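Local coordinates for putative capsular polysaccharide biosynthesis protein (Streptococcus pneumoniae serotype 4, PDB 6EWJ), which is probably a pyridoxal phosphate-dependent sugar aminotransferase, of the DegT/DnrJ/EryC1 family, needed for teichoic acid biosynthesis in the pneumococcus, at residues K43-R47 against K57-L61; L70-V74 against E231-S236; D195-F201 against G212-K218. One frame throughout, in Å; residues are numbered along the deposited sequence.

Overall arrangement
Contacts 1 and 3 reach the same mixed sheet: strand 58-61, outermost within this chain, pairs with 213-217, which pairs with 196-200. Contact 3 lies deepest, its centre about 8 Å from that of the chain, and is a ladder of backbone hydrogen bonds that carries Ser200 of the cofactor site. Contacts 1 and 2 lie farther out, at about 17 and 18 Å, yet their touching residues are buried or partly exposed. In contact 1 a helix glutamate holds the edge strand's backbone. Contact 2 joins helices 64-74 and 225-236 by apolar side chains; its Ile71 and Phe232 rest on the strands of contact 3, and its Phe232 also touches Val59 of contact 1.

Contact 1 (K43-R47 against K57-L61); sequences KELER and KTVCL
Glu46 OE2 accepts the backbone N-H of Cys60 across 2.9 Å from Cys60 N, with an almost straight N-H...O angle of 178°. The amide meets the anti side of this oxygen, 25° out of the carboxylate plane, while the other oxygen, OE1, is bonded to Tyr229 of helix 225-236. Bonded through both oxygens, the buried carboxylate ties helix 40-53 to the strand and to that helix. The Glu46 chain runs out extended beyond CG, which carries the carboxylate past the carbonyl of Thr58. Its CB and CG both lie 3.2 Å from Thr58 O. Here helix 40-53 packs on strand 58-61, the outermost strand of the mixed sheet within this chain, and the axes of the two short segments approach to 7.6 Å at 131°. Next to the carboxylate, Cys60 points its side chain at the helix: Cys60 SG sits 3.6 Å from Glu46 CG and 3.9 Å from Leu45 CD2. This branch of Leu45 reaches the sulfur from the neighbouring helix position, and Met266 touches both residues. Nearer Lys57, Thr58 CB lies 3.6 Å from Glu46 O, and Ser50 OG bonds both Thr58 OG1 and Glu46 O.

Contact 2 (L70-V74 against E231-S236); sequences LILRV and EFQILS
Val74 sets its CG2 methyl over the centre of the Phe232 ring, 3.8 Å from the ring centroid and only 7° off the normal, a CH-pi contact in which the valine stands roughly perpendicular to the phenylalanine side chain. The valine's chi1 of 163° puts CG1 anti to the backbone N and leaves CG2 for the ring. The same ring also meets Leu70 and Ile71: Phe232 CD1 lies 3.8 Å from Leu70 CB, and Phe232 CZ 3.8 Å from Ile71 CG1. Beside this, Leu70 and Leu235 lie alongside, running opposite ways, with Leu70 CD2 3.9 Å from Leu235 CB. Leu235 turns its CD1 to the other helix, where it meets Val74 CG2 at 3.7 Å and Arg73 CB at 4.0 Å. Thus one valine methyl touches both Phe232 and Leu235. The axes of the two short segments stand 10.2 Å apart at 114°, and the pair lies against the sheet, Ile71 and Phe232 both reaching Ala215 of strand 213-217. Glu231 brings OE1 near Val74 CG1, but its carboxylate is held by Lys163 and Trp164, and Arg73 pairs with Glu69. No hydrogen bond joins the two segments; cohesion comes from dispersion and the burial of apolar groups round Phe232 and Leu235.

Contact 3 (D195-F201 against G212-K218); sequences DFTSFSF and GGSATWK
Phe201 lays its ring along the start of strand 213-217. Its CB lies 3.7 Å from Gly212 O, the oxygen that accepts the Phe201 N-H; CG comes near Gly212 C and Gly213 CA; Phe201 CD2 is 3.4 Å from Gly213 N; CE2 faces the Gly213 carbonyl. Farthest out, Phe201 CZ ends 3.7 Å from Ser214 OG. Gly213 CA makes a CH-pi contact over one face, 3.9 Å from the ring centroid and offset toward the rim, so the ring lies on the Gly212-Gly213 backbone. The two segments form an antiparallel ladder in the large sheet of the PLP-dependent aminotransferase fold. Thr197 with Thr216 and Phe199 with Ser214 are hydrogen-bonded pairs; Phe201 N extends the ladder at one end and Lys218 N, bonded to Asp195 O, at the other. On the face of Thr197 and Thr216, Phe199 CD2 lies 3.4 Å from Ser214 OG, at the ring edge, which also meets the Thr216 methyl. On the opposite face, Trp217 CB lies 3.8 Å from Phe196 CD2, while Trp217 NE1 bonds Asp225. A water bridges Asp195 O and Lys218 O. Ser200, seen binding pyridoxal phosphate in this protein, lies beside Ala64 and the predicted cofactor lysine, Lys205; in this apo chain its OG bonds His202 N and a water. Backbone polar groups are thus paired in the ladder next to the cofactor site, while side chains add apolar and CH-pi contacts.

Contact 1 (K43-R47 against K57-L61)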
# COMPACT_ATOMS: atom_id res chain seq x y z
N LYS A 43 -5.74 2.92 15.78
CA LYS A 43 -6.98 2.42 16.38
C LYS A 43 -7.81 3.60 16.93
O LYS A 43 -9.00 3.66 16.72
CB LYS A 43 -6.72 1.34 17.45
CG LYS A 43 -5.84 0.16 16.99
CD LYS A 43 -6.11 -0.31 15.56
CE LYS A 43 -5.34 -1.58 15.20
NZ LYS A 43 -5.40 -2.00 13.77
N GLU A 44 -7.16 4.58 17.54
CA GLU A 44 -7.87 5.75 18.10
C GLU A 44 -8.44 6.57 16.93
O GLU A 44 -9.56 7.03 17.03
CB GLU A 44 -6.95 6.59 18.98
CG GLU A 44 -7.55 7.85 19.61
CD GLU A 44 -8.64 7.60 20.66
OE1 GLU A 44 -8.96 6.43 20.99
OE2 GLU A 44 -9.23 8.59 21.13
N LEU A 45 -7.69 6.68 15.82
CA LEU A 45 -8.22 7.44 14.66
C LEU A 45 -9.47 6.79 14.06
O LEU A 45 -10.45 7.47 13.77
CB LEU A 45 -7.16 7.68 13.59
CG LEU A 45 -7.68 8.47 12.35
CD1 LEU A 45 -8.19 9.87 12.68
CD2 LEU A 45 -6.60 8.51 11.29
N GLU A 46 -9.43 5.47 13.96
CA GLU A 46 -10.57 4.71 13.49
C GLU A 46 -11.78 4.94 14.40
O GLU A 46 -12.90 5.07 13.92
CB GLU A 46 -10.24 3.22 13.44
CG GLU A 46 -9.21 2.86 12.35
CD GLU A 46 -8.78 1.43 12.38
OE1 GLU A 46 -9.04 0.74 13.39
OE2 GLU A 46 -8.17 0.95 11.37
N ARG A 47 -11.55 4.85 15.71
CA ARG A 47 -12.64 5.08 16.70
C ARG A 47 -13.25 6.48 16.53
O ARG A 47 -14.47 6.61 16.37
CB ARG A 47 -12.10 4.84 18.12
CG ARG A 47 -11.82 3.36 18.41
CD ARG A 47 -11.68 3.02 19.93
NE ARG A 47 -10.49 3.61 20.54
CZ ARG A 47 -9.25 3.10 20.49
NH1 ARG A 47 -9.03 1.95 19.87
NH2 ARG A 47 -8.24 3.75 21.06
N LYS A 57 -17.66 0.99 12.81
CA LYS A 57 -16.24 0.68 12.75
C LYS A 57 -15.64 1.32 11.51
O LYS A 57 -16.33 1.41 10.50
CB LYS A 57 -16.01 -0.82 12.63
CG LYS A 57 -16.52 -1.70 13.74
CD LYS A 57 -15.83 -1.50 15.07
CE LYS A 57 -14.41 -2.04 15.10
NZ LYS A 57 -13.95 -2.19 16.53
N THR A 58 -14.38 1.74 11.62
CA THR A 58 -13.64 2.26 10.46
C THR A 58 -12.29 1.52 10.36
O THR A 58 -11.69 1.17 11.39
CB THR A 58 -13.44 3.75 10.60
OG1 THR A 58 -14.74 4.37 10.71
CG2 THR A 58 -12.69 4.34 9.44
N VAL A 59 -11.87 1.28 9.13
CA VAL A 59 -10.58 0.61 8.82
C VAL A 59 -9.72 1.63 8.11
O VAL A 59 -10.05 2.07 7.01
CB VAL A 59 -10.77 -0.61 7.93
CG1 VAL A 59 -9.41 -1.28 7.64
CG2 VAL A 59 -11.73 -1.58 8.56
N CYS A 60 -8.69 2.09 8.80
CA CYS A 60 -7.82 3.13 8.27
C CYS A 60 -6.74 2.41 7.48
O CYS A 60 -6.19 1.39 7.94
CB CYS A 60 -7.19 3.94 9.36
SG CYS A 60 -8.24 5.27 9.93
N LEU A 61 -6.49 2.91 6.26
CA LEU A 61 -5.58 2.26 5.33
C LEU A 61 -4.70 3.31 4.64
O LEU A 61 -4.79 4.53 4.93
CB LEU A 61 -6.41 1.49 4.30
CG LEU A 61 -7.39 0.40 4.77
CD1 LEU A 61 -8.35 0.01 3.68
CD2 LEU A 61 -6.65 -0.78 5.27

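Contact 2 (L70-V74 against E231-S236)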
# COMPACT_ATOMS: atom_id res chain seq x y z
N LEU A 70 -10.39 -3.00 -1.26
CA LEU A 70 -10.67 -3.99 -0.20
C LEU A 70 -12.14 -4.23 -0.00
O LEU A 70 -12.55 -5.36 0.24
CB LEU A 70 -9.98 -3.66 1.12
CG LEU A 70 -8.44 -3.84 1.12
CD1 LEU A 70 -7.95 -3.82 2.56
CD2 LEU A 70 -7.96 -5.10 0.41
N ILE A 71 -12.95 -3.19 -0.13
CA ILE A 71 -14.40 -3.36 -0.08
C ILE A 71 -14.85 -4.39 -1.14
O ILE A 71 -15.57 -5.34 -0.85
CB ILE A 71 -15.13 -2.00 -0.27
CG1 ILE A 71 -14.86 -1.10 0.95
CG2 ILE A 71 -16.63 -2.23 -0.46
CD1 ILE A 71 -15.26 0.35 0.77
N LEU A 72 -14.37 -4.17 -2.38
CA LEU A 72 -14.65 -5.11 -3.43
C LEU A 72 -14.16 -6.50 -3.11
O LEU A 72 -14.85 -7.47 -3.40
CB LEU A 72 -14.09 -4.64 -4.76
CG LEU A 72 -14.62 -3.33 -5.33
CD1 LEU A 72 -14.00 -3.14 -6.72
CD2 LEU A 72 -16.13 -3.31 -5.41
N ARG A 73 -12.95 -6.62 -2.55
CA ARG A 73 -12.44 -7.95 -2.21
C ARG A 73 -13.19 -8.60 -1.04
O ARG A 73 -13.39 -9.82 -1.04
CB ARG A 73 -10.93 -7.93 -1.96
CG ARG A 73 -10.14 -7.56 -3.19
CD ARG A 73 -8.65 -7.60 -2.95
NE ARG A 73 -7.94 -7.27 -4.17
CZ ARG A 73 -7.73 -8.07 -5.21
NH1 ARG A 73 -8.12 -9.34 -5.23
NH2 ARG A 73 -7.08 -7.59 -6.27
N VAL A 74 -13.68 -7.81 -0.10
CA VAL A 74 -14.49 -8.34 1.03
C VAL A 74 -15.83 -8.87 0.46
O VAL A 74 -16.27 -9.99 0.77
CB VAL A 74 -14.70 -7.29 2.12
CG1 VAL A 74 -15.84 -7.67 3.05
CG2 VAL A 74 -13.39 -7.04 2.88
N GLU A 231 -12.04 -8.94 8.90
CA GLU A 231 -11.80 -9.33 7.49
C GLU A 231 -11.00 -8.28 6.70
O GLU A 231 -10.12 -8.63 5.90
CB GLU A 231 -13.12 -9.64 6.75
CG GLU A 231 -13.63 -11.05 7.06
CD GLU A 231 -14.98 -11.42 6.44
OE1 GLU A 231 -15.27 -11.00 5.32
OE2 GLU A 231 -15.77 -12.13 7.12
N PHE A 232 -11.29 -7.01 6.92
CA PHE A 232 -10.49 -5.93 6.29
C PHE A 232 -9.05 -5.93 6.79
O PHE A 232 -8.09 -5.78 6.00
CB PHE A 232 -11.07 -4.56 6.55
CG PHE A 232 -12.18 -4.18 5.62
CD1 PHE A 232 -11.91 -3.55 4.44
CD2 PHE A 232 -13.49 -4.43 5.95
CE1 PHE A 232 -12.96 -3.20 3.58
CE2 PHE A 232 -14.53 -4.06 5.11
CZ PHE A 232 -14.26 -3.46 3.92
N GLN A 233 -8.91 -6.09 8.12
CA GLN A 233 -7.60 -6.11 8.76
C GLN A 233 -6.71 -7.15 8.15
O GLN A 233 -5.56 -6.85 7.80
CB GLN A 233 -7.70 -6.32 10.29
CG GLN A 233 -8.10 -5.08 11.05
CD GLN A 233 -7.23 -3.85 10.85
OE1 GLN A 233 -7.75 -2.73 10.83
NE2 GLN A 233 -5.93 -4.03 10.69
N ILE A 234 -7.27 -8.35 8.00
CA ILE A 234 -6.60 -9.52 7.47
C ILE A 234 -6.15 -9.30 6.01
O ILE A 234 -5.02 -9.59 5.62
CB ILE A 234 -7.51 -10.74 7.63
CG1 ILE A 234 -7.52 -11.21 9.09
CG2 ILE A 234 -7.05 -11.94 6.79
CD1 ILE A 234 -7.38 -10.14 10.16
N LEU A 235 -7.04 -8.69 5.21
CA LEU A 235 -6.68 -8.41 3.82
C LEU A 235 -5.63 -7.33 3.68
O LEU A 235 -4.87 -7.33 2.69
CB LEU A 235 -7.92 -8.02 2.97
CG LEU A 235 -9.00 -9.08 2.83
CD1 LEU A 235 -10.14 -8.60 1.95
CD2 LEU A 235 -8.47 -10.42 2.32
N SER A 236 -5.58 -6.39 4.61
CA SER A 236 -4.66 -5.26 4.58
C SER A 236 -3.25 -5.61 5.06
O SER A 236 -2.30 -4.85 4.83
CB SER A 236 -5.18 -4.12 5.44
OG SER A 236 -5.00 -4.38 6.83

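Contact 3 (D195-F201 against G212-K218)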
# COMPACT_ATOMS: atom_id res chain seq x y z
N ASP A 195 -23.98 1.59 1.65
CA ASP A 195 -23.66 0.32 2.31
C ASP A 195 -22.20 0.28 2.81
O ASP A 195 -21.91 -0.05 3.96
CB ASP A 195 -23.96 -0.84 1.38
CG ASP A 195 -25.42 -0.93 1.04
OD1 ASP A 195 -26.28 -0.83 1.95
OD2 ASP A 195 -25.74 -1.14 -0.16
N PHE A 196 -21.30 0.67 1.95
CA PHE A 196 -19.88 0.85 2.30
C PHE A 196 -19.44 2.20 1.75
O PHE A 196 -20.00 2.68 0.73
CB PHE A 196 -18.98 -0.26 1.70
CG PHE A 196 -19.24 -1.63 2.23
CD1 PHE A 196 -20.30 -2.39 1.74
CD2 PHE A 196 -18.41 -2.19 3.17
CE1 PHE A 196 -20.54 -3.66 2.22
CE2 PHE A 196 -18.62 -3.47 3.65
CZ PHE A 196 -19.69 -4.21 3.18
N THR A 197 -18.43 2.79 2.38
CA THR A 197 -17.86 4.06 1.94
C THR A 197 -16.32 4.02 2.00
O THR A 197 -15.75 3.58 3.02
CB THR A 197 -18.41 5.25 2.76
OG1 THR A 197 -19.85 5.23 2.72
CG2 THR A 197 -17.91 6.58 2.23
N SER A 198 -15.67 4.54 0.96
CA SER A 198 -14.23 4.88 1.03
C SER A 198 -13.99 6.38 1.10
O SER A 198 -14.58 7.15 0.38
CB SER A 198 -13.42 4.35 -0.20
OG SER A 198 -14.09 4.67 -1.38
N PHE A 199 -13.04 6.74 1.92
CA PHE A 199 -12.55 8.09 2.08
C PHE A 199 -11.09 8.20 1.74
O PHE A 199 -10.32 7.21 1.85
CB PHE A 199 -12.72 8.52 3.55
CG PHE A 199 -14.15 8.69 3.99
CD1 PHE A 199 -14.87 9.81 3.65
CD2 PHE A 199 -14.77 7.72 4.81
CE1 PHE A 199 -16.21 9.97 4.05
CE2 PHE A 199 -16.10 7.87 5.22
CZ PHE A 199 -16.79 9.01 4.86
N SER A 200 -10.66 9.42 1.41
CA SER A 200 -9.28 9.66 0.99
C SER A 200 -8.75 10.74 1.92
O SER A 200 -9.41 11.74 2.12
CB SER A 200 -9.15 10.21 -0.42
OG SER A 200 -7.80 10.54 -0.73
N PHE A 201 -7.51 10.55 2.36
CA PHE A 201 -6.76 11.52 3.13
C PHE A 201 -5.48 11.87 2.40
O PHE A 201 -4.45 12.23 3.01
CB PHE A 201 -6.42 10.95 4.55
CG PHE A 201 -7.53 10.22 5.22
CD1 PHE A 201 -8.85 10.67 5.19
CD2 PHE A 201 -7.24 9.14 6.00
CE1 PHE A 201 -9.86 9.98 5.86
CE2 PHE A 201 -8.24 8.47 6.73
CZ PHE A 201 -9.54 8.87 6.62
N GLY A 212 -3.32 8.35 2.68
CA GLY A 212 -4.15 7.58 3.55
C GLY A 212 -5.58 7.54 3.07
O GLY A 212 -5.97 8.22 2.10
N GLY A 213 -6.37 6.71 3.72
CA GLY A 213 -7.77 6.66 3.51
C GLY A 213 -8.38 5.66 4.44
O GLY A 213 -7.71 5.13 5.39
N SER A 214 -9.68 5.48 4.26
CA SER A 214 -10.41 4.55 5.08
C SER A 214 -11.55 3.88 4.37
O SER A 214 -12.12 4.45 3.42
CB SER A 214 -10.91 5.26 6.38
OG SER A 214 -11.97 6.18 6.08
N ALA A 215 -11.95 2.74 4.91
CA ALA A 215 -13.20 2.05 4.60
C ALA A 215 -14.09 2.00 5.83
O ALA A 215 -13.65 1.69 6.94
CB ALA A 215 -12.93 0.63 4.17
N THR A 216 -15.36 2.25 5.61
CA THR A 216 -16.35 2.03 6.62
C THR A 216 -17.65 1.54 5.97
O THR A 216 -17.74 1.42 4.74
CB THR A 216 -16.55 3.30 7.48
OG1 THR A 216 -17.32 2.99 8.66
CG2 THR A 216 -17.24 4.42 6.67
N TRP A 217 -18.65 1.27 6.82
CA TRP A 217 -19.91 0.73 6.39
C TRP A 217 -21.00 1.21 7.33
O TRP A 217 -20.77 1.37 8.53
CB TRP A 217 -19.90 -0.80 6.32
CG TRP A 217 -19.51 -1.49 7.59
CD1 TRP A 217 -20.35 -1.93 8.60
CD2 TRP A 217 -18.19 -1.84 7.98
NE1 TRP A 217 -19.61 -2.52 9.62
CE2 TRP A 217 -18.28 -2.48 9.25
CE3 TRP A 217 -16.93 -1.64 7.41
CZ2 TRP A 217 -17.15 -2.93 9.91
CZ3 TRP A 217 -15.79 -2.09 8.10
CH2 TRP A 217 -15.92 -2.72 9.33
N LYS A 218 -22.19 1.40 6.80
CA LYS A 218 -23.28 1.81 7.67
C LYS A 218 -23.79 0.61 8.49
O LYS A 218 -23.72 -0.54 8.07
CB LYS A 218 -24.37 2.53 6.88
CG LYS A 218 -25.36 1.67 6.14
CD LYS A 218 -26.33 2.60 5.41
CE LYS A 218 -27.43 1.83 4.71
NZ LYS A 218 -28.20 2.78 3.88
O HOH W 1 -23.70 -1.47 5.48
O HOH W 2 -6.21 8.30 -1.29